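Local coordinates for uric acid degradation bifunctional protein PucL (Bacillus subtilis, PDB 6A4M) that probably oxidises urate and, as part of a bifunctional protein, is thought to be linked to decarboxylation of a later intermediate of uric acid breakdown, at residues 36-46 / 103-114; 161-169 / 224-235. All coordinates share one frame; numbering follows the deposited sequence.

Two kinds of contact within a tunnelling fold, as expected for the uricase family, appear here: strand pairing and helix-on-sheet packing. Interaction 1 joins neighbouring antiparallel strands, so main-chain hydrogen bonds dominate; interaction 2 lays helix 221-233 against strand 153-169 of the same sheet, so side chains do the work. Each is partly buried. In 36-46 / 103-114, one mostly apolar face packs against helix 84-98 while the other carries mostly threonines and acids; in 161-169 / 224-235, aliphatic packing gives way to a lysine gripping backbone carbonyls. The centres are 25 Å apart, on opposite sides of the chain's centre, yet Glu110 OE1 touches Met163 CE, and strand 139-148 pairs with a strand of each.

Interaction 1: residues 36-46 / 103-114; sequences VVGVDVTCEIG and DTITLTGEDIPF
One face of the Phe114 ring is covered by Val36 CG2, whose methyl lies 4.3 Å from the ring centroid in a CH-pi contact, while Gly38 N meets the ring edge near its plane, 3.8 Å from CE2. Val36 CG2, anti to the backbone N, is the methyl set over the face, while CG1 reaches Phe114 CG at 4.0 Å. Phe132 and Arg134 of strand 131-134 also touch this ring. Close by, the Asp111 carboxylate turns toward the partner strand, its CG anti to the backbone N (chi1 -179°), and a water that accepts from Gly38 N sits near OD1.

Beyond this end neighbouring strands 36-45 and 104-121 pair in regular antiparallel fashion. Two bonds link each of the hydrogen-bonded pairs Asp40 with Glu110, Thr42 with Thr108 and Glu44 with Thr106, and Gly46 N continues the series to Thr104 O at 3.1 Å. On the face where Cys43, Ile105 and Leu107 pack on Phe95, Val91 and Ala92 of helix 84-98, Leu107 CD2 bridges Val41 CG1 and Cys43 SG, 3.9 Å from each. Ile45 CG2 lies across the extended Ile105 side chain, 3.9 Å from its CG1. On the reverse face Thr42 CB and Thr108 CB stand side by side, and a water donates to Thr106 O while lying 2.9 Å from Thr108 OG1. Glu44 runs alongside Thr106, and its OE2 is hydrogen-bonded to Ser2.

From Asp40 to Glu44 and Thr106 to Glu110 the chemistry thus divides by face, hydroxyls and carboxylates on one, apolar groups on the other; Asp111 is an exception.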
loop_
_atom_site.group_PDB
_atom_site.type_symbol
_atom_site.label_atom_id
_atom_site.label_comp_id
_atom_site.label_asym_id
_atom_site.label_seq_id
_atom_site.Cartn_x
_atom_site.Cartn_y
_atom_site.Cartn_z
ATOM N N VAL A 36 -7.769 -6.588 13.837
ATOM C CA VAL A 36 -7.580 -5.181 14.171
ATOM C C VAL A 36 -7.008 -4.454 12.949
ATOM O O VAL A 36 -6.076 -4.931 12.300
ATOM C CB VAL A 36 -6.706 -4.987 15.436
ATOM C CG1 VAL A 36 -5.355 -5.681 15.309
ATOM C CG2 VAL A 36 -6.535 -3.508 15.760
ATOM N N VAL A 37 -7.617 -3.316 12.636
ATOM C CA VAL A 37 -7.287 -2.520 11.467
ATOM C C VAL A 37 -7.152 -1.072 11.931
ATOM O O VAL A 37 -7.969 -0.589 12.718
ATOM C CB VAL A 37 -8.390 -2.642 10.391
ATOM C CG1 VAL A 37 -8.168 -1.663 9.240
ATOM C CG2 VAL A 37 -8.454 -4.074 9.872
ATOM N N GLY A 38 -6.112 -0.398 11.454
ATOM C CA GLY A 38 -5.889 1.009 11.746
ATOM C C GLY A 38 -5.743 1.762 10.443
ATOM O O GLY A 38 -5.107 1.270 9.510
ATOM N N VAL A 39 -6.336 2.951 10.381
ATOM C CA VAL A 39 -6.226 3.807 9.211
ATOM C C VAL A 39 -6.110 5.270 9.633
ATOM O O VAL A 39 -6.669 5.690 10.649
ATOM C CB VAL A 39 -7.408 3.604 8.232
ATOM C CG1 VAL A 39 -8.721 4.116 8.819
ATOM C CG2 VAL A 39 -7.120 4.267 6.888
ATOM N N ASP A 40 -5.374 6.030 8.828
ATOM C CA ASP A 40 -5.140 7.440 9.056
ATOM C C ASP A 40 -5.759 8.214 7.899
ATOM O O ASP A 40 -5.204 8.248 6.795
ATOM C CB ASP A 40 -3.642 7.690 9.146
ATOM C CG ASP A 40 -3.323 8.928 9.903
ATOM O OD1 ASP A 40 -3.618 10.033 9.404
ATOM O OD2 ASP A 40 -2.790 8.788 11.016
ATOM N N VAL A 41 -6.921 8.815 8.154
ATOM C CA VAL A 41 -7.688 9.474 7.107
ATOM C C VAL A 41 -7.332 10.953 7.025
ATOM O O VAL A 41 -7.238 11.636 8.048
ATOM C CB VAL A 41 -9.209 9.310 7.310
ATOM C CG1 VAL A 41 -9.983 10.010 6.190
ATOM C CG2 VAL A 41 -9.572 7.831 7.376
ATOM N N THR A 42 -7.109 11.415 5.795
ATOM C CA THR A 42 -7.091 12.830 5.454
ATOM C C THR A 42 -8.315 13.073 4.562
ATOM O O THR A 42 -8.549 12.318 3.612
ATOM C CB THR A 42 -5.806 13.211 4.694
ATOM O OG1 THR A 42 -4.661 12.766 5.432
ATOM C CG2 THR A 42 -5.718 14.722 4.482
ATOM N N CYS A 43 -9.093 14.108 4.882
ATOM C CA CYS A 43 -10.310 14.435 4.137
ATOM C C CYS A 43 -10.275 15.889 3.670
ATOM O O CYS A 43 -10.030 16.788 4.469
ATOM C CB CYS A 43 -11.540 14.194 5.003
ATOM S SG CYS A 43 -13.097 14.415 4.114
ATOM N N GLU A 44 -10.515 16.100 2.376
ATOM C CA GLU A 44 -10.445 17.419 1.747
ATOM C C GLU A 44 -11.665 17.597 0.842
ATOM O O GLU A 44 -11.874 16.792 -0.067
ATOM C CB GLU A 44 -9.164 17.530 0.913
ATOM C CG GLU A 44 -8.868 18.926 0.377
ATOM C CD GLU A 44 -7.614 18.994 -0.485
ATOM O OE1 GLU A 44 -6.993 17.942 -0.755
ATOM O OE2 GLU A 44 -7.249 20.114 -0.902
ATOM N N ILE A 45 -12.455 18.645 1.084
ATOM C CA ILE A 45 -13.673 18.900 0.301
ATOM C C ILE A 45 -13.631 20.281 -0.350
ATOM O O ILE A 45 -13.179 21.247 0.266
ATOM C CB ILE A 45 -14.956 18.696 1.147
ATOM C CG1 ILE A 45 -15.061 19.710 2.298
ATOM C CG2 ILE A 45 -14.988 17.272 1.696
ATOM C CD1 ILE A 45 -16.346 19.616 3.097
ATOM N N GLY A 46 -14.085 20.356 -1.603
ATOM C CA GLY A 46 -14.091 21.603 -2.381
ATOM C C GLY A 46 -15.404 22.349 -2.253
ATOM O O GLY A 46 -16.471 21.785 -2.500
ATOM N N ASP A 103 -19.082 19.685 -3.785
ATOM C CA ASP A 103 -18.947 19.244 -5.183
ATOM C C ASP A 103 -17.802 18.242 -5.400
ATOM O O ASP A 103 -17.940 17.314 -6.197
ATOM C CB ASP A 103 -18.749 20.459 -6.102
ATOM C CG ASP A 103 -19.913 21.446 -6.036
ATOM O OD1 ASP A 103 -21.073 21.014 -5.858
ATOM O OD2 ASP A 103 -19.666 22.664 -6.166
ATOM N N THR A 104 -16.682 18.443 -4.706
ATOM C CA THR A 104 -15.495 17.592 -4.830
ATOM C C THR A 104 -15.093 17.035 -3.462
ATOM O O THR A 104 -15.322 17.676 -2.431
ATOM C CB THR A 104 -14.306 18.393 -5.405
ATOM O OG1 THR A 104 -14.742 19.158 -6.533
ATOM C CG2 THR A 104 -13.176 17.466 -5.850
ATOM N N ILE A 105 -14.504 15.839 -3.464
ATOM C CA ILE A 105 -13.917 15.251 -2.258
ATOM C C ILE A 105 -12.674 14.424 -2.608
ATOM O O ILE A 105 -12.698 13.626 -3.543
ATOM C CB ILE A 105 -14.939 14.401 -1.454
ATOM C CG1 ILE A 105 -14.317 13.905 -0.139
ATOM C CG2 ILE A 105 -15.466 13.226 -2.270
ATOM C CD1 ILE A 105 -15.333 13.424 0.878
ATOM N N THR A 106 -11.593 14.646 -1.862
ATOM C CA THR A 106 -10.377 13.843 -1.970
ATOM C C THR A 106 -10.145 13.172 -0.622
ATOM O O THR A 106 -10.003 13.856 0.394
ATOM C CB THR A 106 -9.145 14.702 -2.328
ATOM O OG1 THR A 106 -9.453 15.551 -3.439
ATOM C CG2 THR A 106 -7.951 13.820 -2.687
ATOM N N LEU A 107 -10.124 11.840 -0.623
ATOM C CA LEU A 107 -9.854 11.053 0.576
ATOM C C LEU A 107 -8.531 10.309 0.443
ATOM O O LEU A 107 -8.249 9.720 -0.599
ATOM C CB LEU A 107 -10.982 10.057 0.821
ATOM C CG LEU A 107 -12.230 10.674 1.450
ATOM C CD1 LEU A 107 -13.467 9.855 1.122
ATOM C CD2 LEU A 107 -12.070 10.818 2.955
ATOM N N THR A 108 -7.737 10.352 1.509
ATOM C CA THR A 108 -6.484 9.616 1.612
ATOM C C THR A 108 -6.580 8.711 2.832
ATOM O O THR A 108 -6.975 9.170 3.904
ATOM C CB THR A 108 -5.302 10.580 1.802
ATOM O OG1 THR A 108 -5.284 11.528 0.727
ATOM C CG2 THR A 108 -3.975 9.839 1.836
ATOM N N GLY A 109 -6.218 7.440 2.666
ATOM C CA GLY A 109 -6.273 6.455 3.747
ATOM C C GLY A 109 -4.946 5.742 3.898
ATOM O O GLY A 109 -4.591 4.930 3.050
ATOM N N GLU A 110 -4.224 6.049 4.977
ATOM C CA GLU A 110 -2.928 5.424 5.279
ATOM C C GLU A 110 -3.075 4.299 6.297
ATOM O O GLU A 110 -3.448 4.545 7.441
ATOM C CB GLU A 110 -1.931 6.452 5.833
ATOM C CG GLU A 110 -0.903 6.954 4.834
ATOM C CD GLU A 110 0.332 7.507 5.521
ATOM O OE1 GLU A 110 1.102 6.702 6.095
ATOM O OE2 GLU A 110 0.532 8.741 5.478
ATOM N N ASP A 111 -2.741 3.080 5.882
ATOM C CA ASP A 111 -2.833 1.901 6.739
ATOM C C ASP A 111 -1.848 1.989 7.894
ATOM O O ASP A 111 -0.707 2.405 7.716
ATOM C CB ASP A 111 -2.567 0.629 5.920
ATOM C CG ASP A 111 -2.675 -0.651 6.746
ATOM O OD1 ASP A 111 -3.584 -0.749 7.594
ATOM O OD2 ASP A 111 -1.853 -1.569 6.538
ATOM N N ILE A 112 -2.317 1.624 9.081
ATOM C CA ILE A 112 -1.459 1.396 10.235
ATOM C C ILE A 112 -1.363 -0.130 10.339
ATOM O O ILE A 112 -2.275 -0.762 10.876
ATOM C CB ILE A 112 -2.036 2.027 11.520
ATOM C CG1 ILE A 112 -2.068 3.554 11.383
ATOM C CG2 ILE A 112 -1.204 1.626 12.735
ATOM C CD1 ILE A 112 -2.937 4.255 12.403
ATOM N N PRO A 113 -0.276 -0.729 9.802
ATOM C CA PRO A 113 -0.245 -2.188 9.694
ATOM C C PRO A 113 -0.079 -2.881 11.043
ATOM O O PRO A 113 0.738 -2.451 11.860
ATOM C CB PRO A 113 0.964 -2.469 8.788
ATOM C CG PRO A 113 1.707 -1.185 8.653
ATOM C CD PRO A 113 1.029 -0.132 9.473
ATOM N N PHE A 114 -0.870 -3.928 11.266
ATOM C CA PHE A 114 -0.761 -4.761 12.456
ATOM C C PHE A 114 -0.349 -6.170 12.053
ATOM O O PHE A 114 -0.920 -6.738 11.124
ATOM C CB PHE A 114 -2.079 -4.765 13.229
ATOM C CG PHE A 114 -2.367 -3.463 13.918
ATOM C CD1 PHE A 114 -1.767 -3.160 15.135
ATOM C CD2 PHE A 114 -3.221 -2.527 13.343
ATOM C CE1 PHE A 114 -2.020 -1.953 15.771
ATOM C CE2 PHE A 114 -3.479 -1.321 13.976
ATOM C CZ PHE A 114 -2.878 -1.033 15.191
HETATM O O HOH W 1 -4.465 -1.760 9.727
HETATM O O HOH W 2 -7.235 13.632 1.293
HETATM O O HOH W 3 -11.128 17.895 -3.173
#

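Interaction 2: residues 161-169 / 224-235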
loop_
_atom_site.group_PDB
_atom_site.type_symbol
_atom_site.label_atom_id
_atom_site.label_comp_id
_atom_site.label_asym_id
_atom_site.label_seq_id
_atom_site.Cartn_x
_atom_site.Cartn_y
_atom_site.Cartn_z
ATOM N N GLU A 161 -1.382 1.988 -3.053
ATOM C CA GLU A 161 0.052 2.189 -3.004
ATOM C C GLU A 161 0.663 1.408 -1.857
ATOM O O GLU A 161 0.029 1.259 -0.815
ATOM C CB GLU A 161 0.309 3.683 -2.806
ATOM C CG GLU A 161 1.748 4.133 -2.970
ATOM C CD GLU A 161 1.885 5.647 -2.992
ATOM O OE1 GLU A 161 0.980 6.351 -2.486
ATOM O OE2 GLU A 161 2.913 6.133 -3.516
ATOM N N ILE A 162 1.876 0.894 -2.051
ATOM C CA ILE A 162 2.706 0.474 -0.910
ATOM C C ILE A 162 3.873 1.445 -0.782
ATOM O O ILE A 162 4.576 1.709 -1.755
ATOM C CB ILE A 162 3.179 -1.000 -0.964
ATOM C CG1 ILE A 162 3.885 -1.355 0.350
ATOM C CG2 ILE A 162 4.095 -1.292 -2.149
ATOM C CD1 ILE A 162 4.009 -2.833 0.597
ATOM N N MET A 163 4.051 1.977 0.425
ATOM C CA MET A 163 5.016 3.036 0.692
ATOM C C MET A 163 6.160 2.548 1.554
ATOM O O MET A 163 6.006 1.606 2.323
ATOM C CB MET A 163 4.350 4.171 1.456
ATOM C CG MET A 163 3.073 4.711 0.847
ATOM S SD MET A 163 2.691 6.328 1.541
ATOM C CE MET A 163 2.728 6.016 3.306
ATOM N N ASP A 164 7.291 3.236 1.436
ATOM C CA ASP A 164 8.429 3.090 2.346
ATOM C C ASP A 164 8.924 1.635 2.460
ATOM O O ASP A 164 9.159 1.117 3.560
ATOM C CB ASP A 164 8.079 3.705 3.718
ATOM C CG ASP A 164 9.314 4.173 4.504
ATOM O OD1 ASP A 164 9.236 4.203 5.754
ATOM O OD2 ASP A 164 10.356 4.520 3.894
ATOM N N LEU A 165 9.080 0.999 1.298
ATOM C CA LEU A 165 9.613 -0.357 1.192
ATOM C C LEU A 165 11.126 -0.257 1.004
ATOM O O LEU A 165 11.597 0.126 -0.068
ATOM C CB LEU A 165 8.962 -1.092 0.018
ATOM C CG LEU A 165 9.325 -2.555 -0.229
ATOM C CD1 LEU A 165 9.096 -3.409 1.008
ATOM C CD2 LEU A 165 8.515 -3.081 -1.404
ATOM N N GLN A 166 11.873 -0.586 2.057
ATOM C CA GLN A 166 13.323 -0.389 2.096
ATOM C C GLN A 166 14.044 -1.729 1.959
ATOM O O GLN A 166 14.055 -2.523 2.899
ATOM C CB GLN A 166 13.717 0.307 3.398
ATOM C CG GLN A 166 12.983 1.623 3.638
ATOM C CD GLN A 166 13.498 2.394 4.842
ATOM O OE1 GLN A 166 14.471 2.001 5.480
ATOM N NE2 GLN A 166 12.844 3.503 5.153
ATOM N N LEU A 167 14.645 -1.964 0.788
ATOM C CA LEU A 167 15.237 -3.260 0.441
ATOM C C LEU A 167 16.709 -3.144 0.070
ATOM O O LEU A 167 17.062 -2.363 -0.810
ATOM C CB LEU A 167 14.486 -3.876 -0.740
ATOM C CG LEU A 167 12.999 -4.157 -0.534
ATOM C CD1 LEU A 167 12.390 -4.670 -1.831
ATOM C CD2 LEU A 167 12.783 -5.149 0.598
ATOM N N VAL A 168 17.548 -3.947 0.727
ATOM C CA VAL A 168 18.982 -4.028 0.426
ATOM C C VAL A 168 19.324 -5.426 -0.104
ATOM O O VAL A 168 18.937 -6.432 0.497
ATOM C CB VAL A 168 19.868 -3.650 1.648
ATOM C CG1 VAL A 168 19.738 -4.642 2.804
ATOM C CG2 VAL A 168 21.331 -3.511 1.235
ATOM N N LYS A 169 20.031 -5.481 -1.233
ATOM C CA LYS A 169 20.499 -6.748 -1.805
ATOM C C LYS A 169 22.023 -6.849 -1.720
ATOM O O LYS A 169 22.735 -6.046 -2.330
ATOM C CB LYS A 169 20.050 -6.892 -3.260
ATOM C CG LYS A 169 20.402 -8.244 -3.866
ATOM C CD LYS A 169 19.870 -8.409 -5.276
ATOM C CE LYS A 169 20.088 -9.838 -5.755
ATOM N NZ LYS A 169 19.869 -9.988 -7.217
ATOM N N VAL A 224 1.959 -7.348 -4.011
ATOM C CA VAL A 224 2.814 -6.403 -4.748
ATOM C C VAL A 224 4.195 -6.303 -4.086
ATOM O O VAL A 224 5.222 -6.282 -4.764
ATOM C CB VAL A 224 2.180 -4.991 -4.836
ATOM C CG1 VAL A 224 3.161 -3.972 -5.417
ATOM C CG2 VAL A 224 0.904 -5.021 -5.671
ATOM N N ARG A 225 4.187 -6.236 -2.758
ATOM C CA ARG A 225 5.399 -6.182 -1.945
ATOM C C ARG A 225 6.290 -7.413 -2.140
ATOM O O ARG A 225 7.493 -7.278 -2.358
ATOM C CB ARG A 225 4.999 -6.032 -0.473
ATOM C CG ARG A 225 6.138 -5.881 0.525
ATOM C CD ARG A 225 6.519 -7.191 1.200
ATOM N NE ARG A 225 5.360 -7.934 1.697
ATOM C CZ ARG A 225 4.704 -7.692 2.833
ATOM N NH1 ARG A 225 5.068 -6.705 3.651
ATOM N NH2 ARG A 225 3.660 -8.455 3.156
ATOM N N ASP A 226 5.696 -8.603 -2.064
ATOM C CA ASP A 226 6.446 -9.855 -2.236
ATOM C C ASP A 226 6.925 -10.041 -3.678
ATOM O O ASP A 226 8.042 -10.509 -3.904
ATOM C CB ASP A 226 5.613 -11.064 -1.801
ATOM C CG ASP A 226 5.314 -11.077 -0.308
ATOM O OD1 ASP A 226 6.025 -10.413 0.478
ATOM O OD2 ASP A 226 4.358 -11.773 0.087
ATOM N N LEU A 227 6.083 -9.680 -4.644
ATOM C CA LEU A 227 6.497 -9.624 -6.055
ATOM C C LEU A 227 7.757 -8.782 -6.247
ATOM O O LEU A 227 8.684 -9.194 -6.948
ATOM C CB LEU A 227 5.378 -9.061 -6.946
ATOM C CG LEU A 227 4.495 -10.085 -7.657
ATOM C CD1 LEU A 227 3.239 -9.420 -8.206
ATOM C CD2 LEU A 227 5.271 -10.768 -8.775
ATOM N N ALA A 228 7.772 -7.609 -5.614
ATOM C CA ALA A 228 8.894 -6.675 -5.700
ATOM C C ALA A 228 10.207 -7.256 -5.174
ATOM O O ALA A 228 11.266 -6.914 -5.690
ATOM C CB ALA A 228 8.569 -5.376 -4.969
ATOM N N SER A 229 10.136 -8.113 -4.150
ATOM C CA SER A 229 11.327 -8.764 -3.594
ATOM C C SER A 229 11.742 -10.044 -4.335
ATOM O O SER A 229 12.925 -10.385 -4.317
ATOM C CB SER A 229 11.148 -9.048 -2.096
ATOM O OG SER A 229 10.286 -10.144 -1.869
ATOM N N THR A 230 10.798 -10.741 -4.980
ATOM C CA THR A 230 11.123 -11.930 -5.799
ATOM C C THR A 230 11.837 -11.530 -7.085
ATOM O O THR A 230 12.835 -12.141 -7.459
ATOM C CB THR A 230 9.880 -12.769 -6.176
ATOM O OG1 THR A 230 8.954 -11.960 -6.910
ATOM C CG2 THR A 230 9.202 -13.348 -4.931
ATOM N N VAL A 231 11.301 -10.512 -7.760
ATOM C CA VAL A 231 12.067 -9.740 -8.745
ATOM C C VAL A 231 13.060 -8.992 -7.865
ATOM O O VAL A 231 12.765 -8.767 -6.708
ATOM C CB VAL A 231 11.188 -8.744 -9.541
ATOM C CG1 VAL A 231 12.014 -8.003 -10.586
ATOM C CG2 VAL A 231 10.022 -9.457 -10.210
ATOM N N PHE A 232 14.229 -8.633 -8.378
ATOM C CA PHE A 232 15.307 -8.009 -7.571
ATOM C C PHE A 232 16.232 -9.093 -7.045
ATOM O O PHE A 232 17.437 -9.016 -7.263
ATOM C CB PHE A 232 14.795 -7.130 -6.399
ATOM C CG PHE A 232 15.850 -6.257 -5.738
ATOM C CD1 PHE A 232 17.031 -5.868 -6.387
ATOM C CD2 PHE A 232 15.627 -5.787 -4.443
ATOM C CE1 PHE A 232 17.963 -5.057 -5.745
ATOM C CE2 PHE A 232 16.555 -4.974 -3.803
ATOM C CZ PHE A 232 17.724 -4.606 -4.456
ATOM N N HIS A 233 15.675 -10.083 -6.347
ATOM C CA HIS A 233 16.422 -11.291 -5.991
ATOM C C HIS A 233 16.959 -11.984 -7.240
ATOM O O HIS A 233 18.148 -12.288 -7.313
ATOM C CB HIS A 233 15.550 -12.278 -5.203
ATOM C CG HIS A 233 16.220 -13.593 -4.926
ATOM N ND1 HIS A 233 16.621 -14.456 -5.924
ATOM C CD2 HIS A 233 16.549 -14.195 -3.761
ATOM C CE1 HIS A 233 17.176 -15.527 -5.386
ATOM N NE2 HIS A 233 17.141 -15.395 -4.073
ATOM N N GLU A 234 16.076 -12.242 -8.203
ATOM C CA GLU A 234 16.430 -13.034 -9.386
ATOM C C GLU A 234 17.247 -12.271 -10.432
ATOM O O GLU A 234 18.042 -12.881 -11.147
ATOM C CB GLU A 234 15.182 -13.658 -10.027
ATOM C CG GLU A 234 14.294 -12.713 -10.823
ATOM C CD GLU A 234 13.159 -13.447 -11.502
ATOM O OE1 GLU A 234 13.063 -13.374 -12.746
ATOM O OE2 GLU A 234 12.366 -14.108 -10.795
ATOM N N LEU A 235 17.039 -10.957 -10.534
ATOM C CA LEU A 235 17.792 -10.127 -11.478
ATOM C C LEU A 235 19.244 -9.994 -11.025
ATOM O O LEU A 235 19.506 -9.698 -9.859
ATOM C CB LEU A 235 17.166 -8.738 -11.614
ATOM C CG LEU A 235 15.734 -8.673 -12.155
ATOM C CD1 LEU A 235 15.222 -7.242 -12.096
ATOM C CD2 LEU A 235 15.638 -9.217 -13.573
#
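Lys169 NZ donates to two main-chain carbonyls, Phe232 O at 2.6 Å and His233 O at 2.9 Å. It reaches the first in the carbonyl plane and the second from above its plane; Leu235 O is also near, but at a poor angle. The lysine chain arrives fully extended, CG anti to the backbone N (chi1 -175°), and slides past Phe232 in the opposite direction. Its CD makes an off-centre CH-pi contact, 4.3 Å from the ring centroid. A leucine in its place would probably leave the carbonyls of Phe232 and His233 without this donor and the ring less covered.

At the edge of the same ring, near its plane, Leu167 CB lies 3.9 Å from Phe232 CE2. Farther back, Ile162 CD1 rests on Arg225 CB at 3.5 Å, and Leu165 CD1 meets the arginine's CG, with Leu165 CD2 4.2 Å from Ala228 CB. The bent arginine leads its guanidinium away: NH1 forms a salt bridge with Glu138, NE one with Asp226 whose hydrogen bond is weak.

This helix-on-sheet packing, 19° from parallel, is consistent with the uricase tunnelling fold; aliphatic groups and the Phe232 ring fill most of it, and carbonyl dipoles probably partly compensate the ammonium charge.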